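Local coordinates for fusarinine C esterase sidJ (PDB 6GUP), which hydrolyses the ester bonds of the siderophore fusarinine C to release fusarinine and iron, while leaving the related triacetylfusarinine C uncut, at residues D168-Q173 with A291-D296; W174-G179 with A186-V191. One frame throughout, in Å; residues are numbered along the deposited sequence.

How the contacts relate
Contacts 1 and 2 take successive turns of the same helix, 168-178, with their centres about 15 Å apart. Contact 1 joins the first turns to the segment leading into helix 295-307; contact 2, nested inside the chain loop that contact 1 closes, packs the last turns on helix 185-205. The two also pack on each other: Trp292 CZ3 of contact 1 lies 3.6 Å from Trp174 CE3 of contact 2. Contact 1 has the closer ties to the probable Ser123-His327-Asp286 triad: 291-296 follows Asp286 by a few residues in sequence, and Asp168 touches Thr124, the neighbour of Ser123. Contact 2 is more peripheral, its centre about 26 Å from the centre of the chain, against about 17 Å for contact 1.

Contact 1. Residues D168-Q173 with A291-D296; sequences DREAIQ and AWVDKD
The Trp292 indole meets Gln173 along its edge: Gln173 OE1 lies near the ring plane, 3.7 Å from Trp292 CZ2, and Gln173 O lies in that plane, 3.9 Å from Trp292 CH2. Amide and ring are nearly coplanar, 23° apart. One face of the Arg169 guanidinium carries Gln173 NE2, offset toward its rim. Trp292 CG stands between the backbone N and the carbonyl carbon (chi1 68°), a rotation that brings the indole back to the helix although the CB bond does not point there.

No direct hydrogen bond crosses the contact; a water in the indole plane makes the polar link instead. It accepts from Trp292 NE1 at 2.8 Å and donates to Gln173 OE1, also at 2.8 Å, and to Glu170 OE2 at 2.7 Å, so three side chains fix its position. Glu170 OE2 also bonds Ser254 OG, and lies 4.0 Å from the methyl Val293 CG2.

Helix 168-178, which follows strand 159-163, is thereby joined to the turn entering helix 295-307, where Asp294 sits at the N-cap, its OD1 accepting a weak bond from Asp296 N. Lys295 NZ binds the carbonyl O of Ser283, last in strand 278-283, and of Gly284 just after it, and the lysine side chain touches Ile321 of strand 320-322.

Contact 2. Residues W174-G179 with A186-V191; sequences WVLAEG and AEIRPV
This is an apolar contact between two consecutive helices joined by a short loop, Ile188 of helix 185-205 reaching across to Val175, Leu176 and Gly179 of helix 168-178. Both belong to the largely helical region inserted between strands 159-163 and 278-283, a place where alpha/beta-hydrolases commonly carry their lid. The local axes come within 8.6 Å at 134°, well away from strictly antiparallel, and the backbones are nearest at Leu176 and Arg189, whose CA atoms lie 6.5 Å apart.

Ile188 points its CB at the partner helix and divides its two branches. CG1 is anti to the carbonyl carbon (chi1 -71°) and carries CD1 between Val175 CG1 (3.9 Å) and the CA of Gly179 (3.8 Å), the residue just after helix 168-178. The other branch, CG2, meets Leu176 CD2 at 4.0 Å. Val175 and Ile188 cross at about a right angle, whereas Leu176 lies obliquely to the isoleucine.

Gly179 leaves the helical conformation with positive phi (100°), where a CB would press on the carbonyl O of Glu178; its N still bonds Val175 O at 2.7 Å, and its bare CA faces the CD1 methyl. At the outer margin Leu176 CD2 comes 4.5 Å from Arg189 CA, while the Arg189 guanidinium forms a salt bridge to Glu193 on its own helix. Further along, the Val191 side chain touches Met218 and Leu221 of helix 216-222.

With no hydrogen bond or salt bridge across it, the contact has methyls meeting methyls, with the CA of Gly179 as the closest backbone partner, so it probably depends on their fit rather than on directional bonds between the two segments.

Contact 1. Residues D168-Q173 with A291-D296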
loop_
_atom_site.group_PDB
_atom_site.type_symbol
_atom_site.label_atom_id
_atom_site.label_comp_id
_atom_site.label_asym_id
_atom_site.label_seq_id
_atom_site.Cartn_x
_atom_site.Cartn_y
_atom_site.Cartn_z
ATOM N N ASP A 168 10.295 -19.526 1.083
ATOM C CA ASP A 168 10.709 -18.727 2.244
ATOM C C ASP A 168 11.268 -19.613 3.352
ATOM O O ASP A 168 12.239 -19.243 4.013
ATOM C CB ASP A 168 9.538 -17.904 2.799
ATOM C CG ASP A 168 9.152 -16.741 1.900
ATOM O OD1 ASP A 168 10.050 -16.010 1.430
ATOM O OD2 ASP A 168 7.939 -16.545 1.677
ATOM N N ARG A 169 10.641 -20.770 3.553
ATOM C CA ARG A 169 11.121 -21.773 4.505
ATOM C C ARG A 169 12.571 -22.170 4.218
ATOM O O ARG A 169 13.413 -22.145 5.118
ATOM C CB ARG A 169 10.213 -23.013 4.492
ATOM C CG ARG A 169 10.856 -24.265 5.065
ATOM C CD ARG A 169 9.924 -25.457 5.072
ATOM N NE ARG A 169 10.691 -26.661 5.397
ATOM C CZ ARG A 169 11.205 -27.531 4.522
ATOM N NH1 ARG A 169 11.892 -28.576 4.981
ATOM N NH2 ARG A 169 11.023 -27.405 3.206
ATOM N N GLU A 170 12.845 -22.542 2.970
ATOM C CA GLU A 170 14.202 -22.929 2.561
ATOM C C GLU A 170 15.174 -21.748 2.500
ATOM O O GLU A 170 16.377 -21.938 2.674
ATOM C CB GLU A 170 14.187 -23.686 1.229
ATOM C CG GLU A 170 13.689 -25.115 1.370
ATOM C CD GLU A 170 13.878 -25.937 0.116
ATOM O OE1 GLU A 170 13.581 -25.433 -0.987
ATOM O OE2 GLU A 170 14.306 -27.105 0.234
ATOM N N ALA A 171 14.660 -20.542 2.253
ATOM C CA ALA A 171 15.476 -19.325 2.328
ATOM C C ALA A 171 15.971 -19.049 3.749
ATOM O O ALA A 171 17.114 -18.630 3.934
ATOM C CB ALA A 171 14.709 -18.125 1.792
ATOM N N ILE A 172 15.113 -19.291 4.741
ATOM C CA ILE A 172 15.488 -19.136 6.153
ATOM C C ILE A 172 16.516 -20.198 6.573
ATOM O O ILE A 172 17.467 -19.882 7.288
ATOM C CB ILE A 172 14.245 -19.142 7.080
ATOM C CG1 ILE A 172 13.407 -17.880 6.824
ATOM C CG2 ILE A 172 14.656 -19.190 8.549
ATOM C CD1 ILE A 172 12.024 -17.896 7.439
ATOM N N GLN A 173 16.323 -21.441 6.123
ATOM C CA GLN A 173 17.311 -22.521 6.325
ATOM C C GLN A 173 18.703 -22.143 5.800
ATOM O O GLN A 173 19.717 -22.454 6.428
ATOM C CB GLN A 173 16.849 -23.816 5.642
ATOM C CG GLN A 173 15.675 -24.509 6.320
ATOM C CD GLN A 173 15.134 -25.687 5.522
ATOM O OE1 GLN A 173 15.739 -26.128 4.544
ATOM N NE2 GLN A 173 13.985 -26.202 5.944
ATOM N N ALA A 291 22.359 -23.920 -1.697
ATOM C CA ALA A 291 23.244 -24.622 -2.629
ATOM C C ALA A 291 22.983 -26.133 -2.677
ATOM O O ALA A 291 23.324 -26.784 -3.667
ATOM C CB ALA A 291 24.702 -24.345 -2.287
ATOM N N TRP A 292 22.387 -26.688 -1.617
ATOM C CA TRP A 292 21.962 -28.098 -1.609
ATOM C C TRP A 292 20.718 -28.402 -2.473
ATOM O O TRP A 292 20.424 -29.572 -2.723
ATOM C CB TRP A 292 21.777 -28.625 -0.171
ATOM C CG TRP A 292 20.631 -28.044 0.632
ATOM C CD1 TRP A 292 19.307 -28.375 0.537
ATOM C CD2 TRP A 292 20.724 -27.069 1.680
ATOM N NE1 TRP A 292 18.570 -27.652 1.445
ATOM C CE2 TRP A 292 19.413 -26.845 2.161
ATOM C CE3 TRP A 292 21.787 -26.357 2.255
ATOM C CZ2 TRP A 292 19.135 -25.933 3.189
ATOM C CZ3 TRP A 292 21.510 -25.451 3.280
ATOM C CH2 TRP A 292 20.193 -25.248 3.734
ATOM N N VAL A 293 20.001 -27.367 -2.921
ATOM C CA VAL A 293 18.847 -27.529 -3.816
ATOM C C VAL A 293 19.317 -27.627 -5.271
ATOM O O VAL A 293 20.018 -26.737 -5.760
ATOM C CB VAL A 293 17.849 -26.351 -3.680
ATOM C CG1 VAL A 293 16.663 -26.517 -4.630
ATOM C CG2 VAL A 293 17.356 -26.226 -2.243
ATOM N N ASP A 294 18.926 -28.706 -5.948
ATOM C CA ASP A 294 19.128 -28.846 -7.392
ATOM C C ASP A 294 17.968 -28.133 -8.095
ATOM O O ASP A 294 16.835 -28.618 -8.081
ATOM C CB ASP A 294 19.196 -30.331 -7.785
ATOM C CG ASP A 294 19.759 -30.555 -9.187
ATOM O OD1 ASP A 294 19.629 -29.671 -10.061
ATOM O OD2 ASP A 294 20.331 -31.641 -9.419
ATOM N N LYS A 295 18.262 -26.985 -8.703
ATOM C CA LYS A 295 17.240 -26.162 -9.369
ATOM C C LYS A 295 16.670 -26.820 -10.631
ATOM O O LYS A 295 15.501 -26.617 -10.963
ATOM C CB LYS A 295 17.805 -24.787 -9.733
ATOM C CG LYS A 295 18.236 -23.942 -8.545
ATOM C CD LYS A 295 18.832 -22.624 -9.012
ATOM C CE LYS A 295 19.571 -21.914 -7.894
ATOM N NZ LYS A 295 20.280 -20.713 -8.407
ATOM N N ASP A 296 17.504 -27.595 -11.326
ATOM C CA ASP A 296 17.099 -28.297 -12.550
ATOM C C ASP A 296 16.127 -29.435 -12.250
ATOM O O ASP A 296 15.133 -29.610 -12.958
ATOM C CB ASP A 296 18.323 -28.839 -13.292
ATOM C CG ASP A 296 19.218 -27.736 -13.815
ATOM O OD1 ASP A 296 18.783 -27.000 -14.724
ATOM O OD2 ASP A 296 20.360 -27.608 -13.326
HETATM O O HOH W 1 15.893 -27.804 2.298
#

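Contact 2. Residues W174-G179 with A186-V191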
loop_
_atom_site.group_PDB
_atom_site.type_symbol
_atom_site.label_atom_id
_atom_site.label_comp_id
_atom_site.label_asym_id
_atom_site.label_seq_id
_atom_site.Cartn_x
_atom_site.Cartn_y
_atom_site.Cartn_z
ATOM N N TRP A 174 18.727 -21.471 4.651
ATOM C CA TRP A 174 19.961 -20.997 4.020
ATOM C C TRP A 174 20.576 -19.804 4.761
ATOM O O TRP A 174 21.801 -19.690 4.841
ATOM C CB TRP A 174 19.664 -20.636 2.562
ATOM C CG TRP A 174 20.840 -20.311 1.690
ATOM C CD1 TRP A 174 20.954 -19.232 0.873
ATOM C CD2 TRP A 174 22.046 -21.073 1.519
ATOM N NE1 TRP A 174 22.151 -19.260 0.202
ATOM C CE2 TRP A 174 22.843 -20.381 0.577
ATOM C CE3 TRP A 174 22.528 -22.274 2.059
ATOM C CZ2 TRP A 174 24.101 -20.845 0.170
ATOM C CZ3 TRP A 174 23.783 -22.734 1.659
ATOM C CH2 TRP A 174 24.554 -22.019 0.721
ATOM N N VAL A 175 19.724 -18.923 5.290
ATOM C CA VAL A 175 20.160 -17.826 6.169
ATOM C C VAL A 175 20.773 -18.364 7.471
ATOM O O VAL A 175 21.797 -17.854 7.926
ATOM C CB VAL A 175 19.000 -16.835 6.467
ATOM C CG1 VAL A 175 19.307 -15.917 7.650
ATOM C CG2 VAL A 175 18.701 -15.997 5.232
ATOM N N LEU A 176 20.146 -19.381 8.061
ATOM C CA LEU A 176 20.686 -20.037 9.262
ATOM C C LEU A 176 21.985 -20.806 8.991
ATOM O O LEU A 176 22.818 -20.939 9.886
ATOM C CB LEU A 176 19.646 -20.977 9.883
ATOM C CG LEU A 176 18.388 -20.319 10.458
ATOM C CD1 LEU A 176 17.309 -21.363 10.708
ATOM C CD2 LEU A 176 18.697 -19.551 11.736
ATOM N N ALA A 177 22.145 -21.316 7.769
ATOM C CA ALA A 177 23.375 -21.999 7.357
ATOM C C ALA A 177 24.527 -21.027 7.076
ATOM O O ALA A 177 25.633 -21.218 7.585
ATOM C CB ALA A 177 23.112 -22.865 6.131
ATOM N N GLU A 178 24.257 -19.994 6.274
ATOM C CA GLU A 178 25.298 -19.096 5.736
ATOM C C GLU A 178 25.349 -17.671 6.303
ATOM O O GLU A 178 26.376 -17.002 6.171
ATOM C CB GLU A 178 25.145 -18.995 4.216
ATOM C CG GLU A 178 25.477 -20.271 3.462
ATOM C CD GLU A 178 26.935 -20.686 3.574
ATOM O OE1 GLU A 178 27.820 -19.804 3.576
ATOM O OE2 GLU A 178 27.197 -21.905 3.651
ATOM N N GLY A 179 24.260 -17.211 6.918
ATOM C CA GLY A 179 24.135 -15.824 7.377
ATOM C C GLY A 179 23.328 -14.965 6.418
ATOM O O GLY A 179 22.796 -15.460 5.420
ATOM N N ALA A 186 26.099 -17.632 13.555
ATOM C CA ALA A 186 26.225 -17.619 15.014
ATOM C C ALA A 186 25.492 -16.457 15.696
ATOM O O ALA A 186 25.075 -16.580 16.848
ATOM C CB ALA A 186 27.692 -17.591 15.395
ATOM N N GLU A 187 25.360 -15.338 14.986
ATOM C CA GLU A 187 24.672 -14.143 15.487
ATOM C C GLU A 187 23.163 -14.202 15.256
ATOM O O GLU A 187 22.386 -13.677 16.057
ATOM C CB GLU A 187 25.205 -12.896 14.785
ATOM C CG GLU A 187 26.710 -12.698 14.871
ATOM C CD GLU A 187 27.206 -11.657 13.890
ATOM O OE1 GLU A 187 26.514 -10.634 13.712
ATOM O OE2 GLU A 187 28.279 -11.866 13.285
ATOM N N ILE A 188 22.766 -14.808 14.138
ATOM C CA ILE A 188 21.357 -14.943 13.751
ATOM C C ILE A 188 20.631 -16.028 14.559
ATOM O O ILE A 188 19.460 -15.859 14.905
ATOM C CB ILE A 188 21.230 -15.206 12.222
ATOM C CG1 ILE A 188 21.578 -13.924 11.454
ATOM C CG2 ILE A 188 19.825 -15.673 11.838
ATOM C CD1 ILE A 188 21.883 -14.131 9.986
ATOM N N ARG A 189 21.328 -17.128 14.848
ATOM C CA ARG A 189 20.746 -18.293 15.537
ATOM C C ARG A 189 19.997 -17.985 16.848
ATOM O O ARG A 189 18.849 -18.408 16.996
ATOM C CB ARG A 189 21.822 -19.359 15.791
ATOM C CG ARG A 189 21.295 -20.662 16.367
ATOM C CD ARG A 189 20.868 -21.576 15.243
ATOM N NE ARG A 189 19.981 -22.644 15.693
ATOM C CZ ARG A 189 19.839 -23.825 15.088
ATOM N NH1 ARG A 189 20.538 -24.136 13.994
ATOM N NH2 ARG A 189 18.993 -24.719 15.593
ATOM N N PRO A 190 20.637 -17.262 17.798
ATOM C CA PRO A 190 19.960 -16.932 19.067
ATOM C C PRO A 190 18.638 -16.185 18.883
ATOM O O PRO A 190 17.701 -16.380 19.661
ATOM C CB PRO A 190 20.964 -16.019 19.789
ATOM C CG PRO A 190 22.265 -16.218 19.110
ATOM C CD PRO A 190 21.960 -16.618 17.706
ATOM N N VAL A 191 18.583 -15.344 17.853
ATOM C CA VAL A 191 17.398 -14.553 17.541
ATOM C C VAL A 191 16.306 -15.451 16.952
ATOM O O VAL A 191 15.138 -15.314 17.312
ATOM C CB VAL A 191 17.730 -13.388 16.578
ATOM C CG1 VAL A 191 16.516 -12.494 16.373
ATOM C CG2 VAL A 191 18.894 -12.560 17.118
#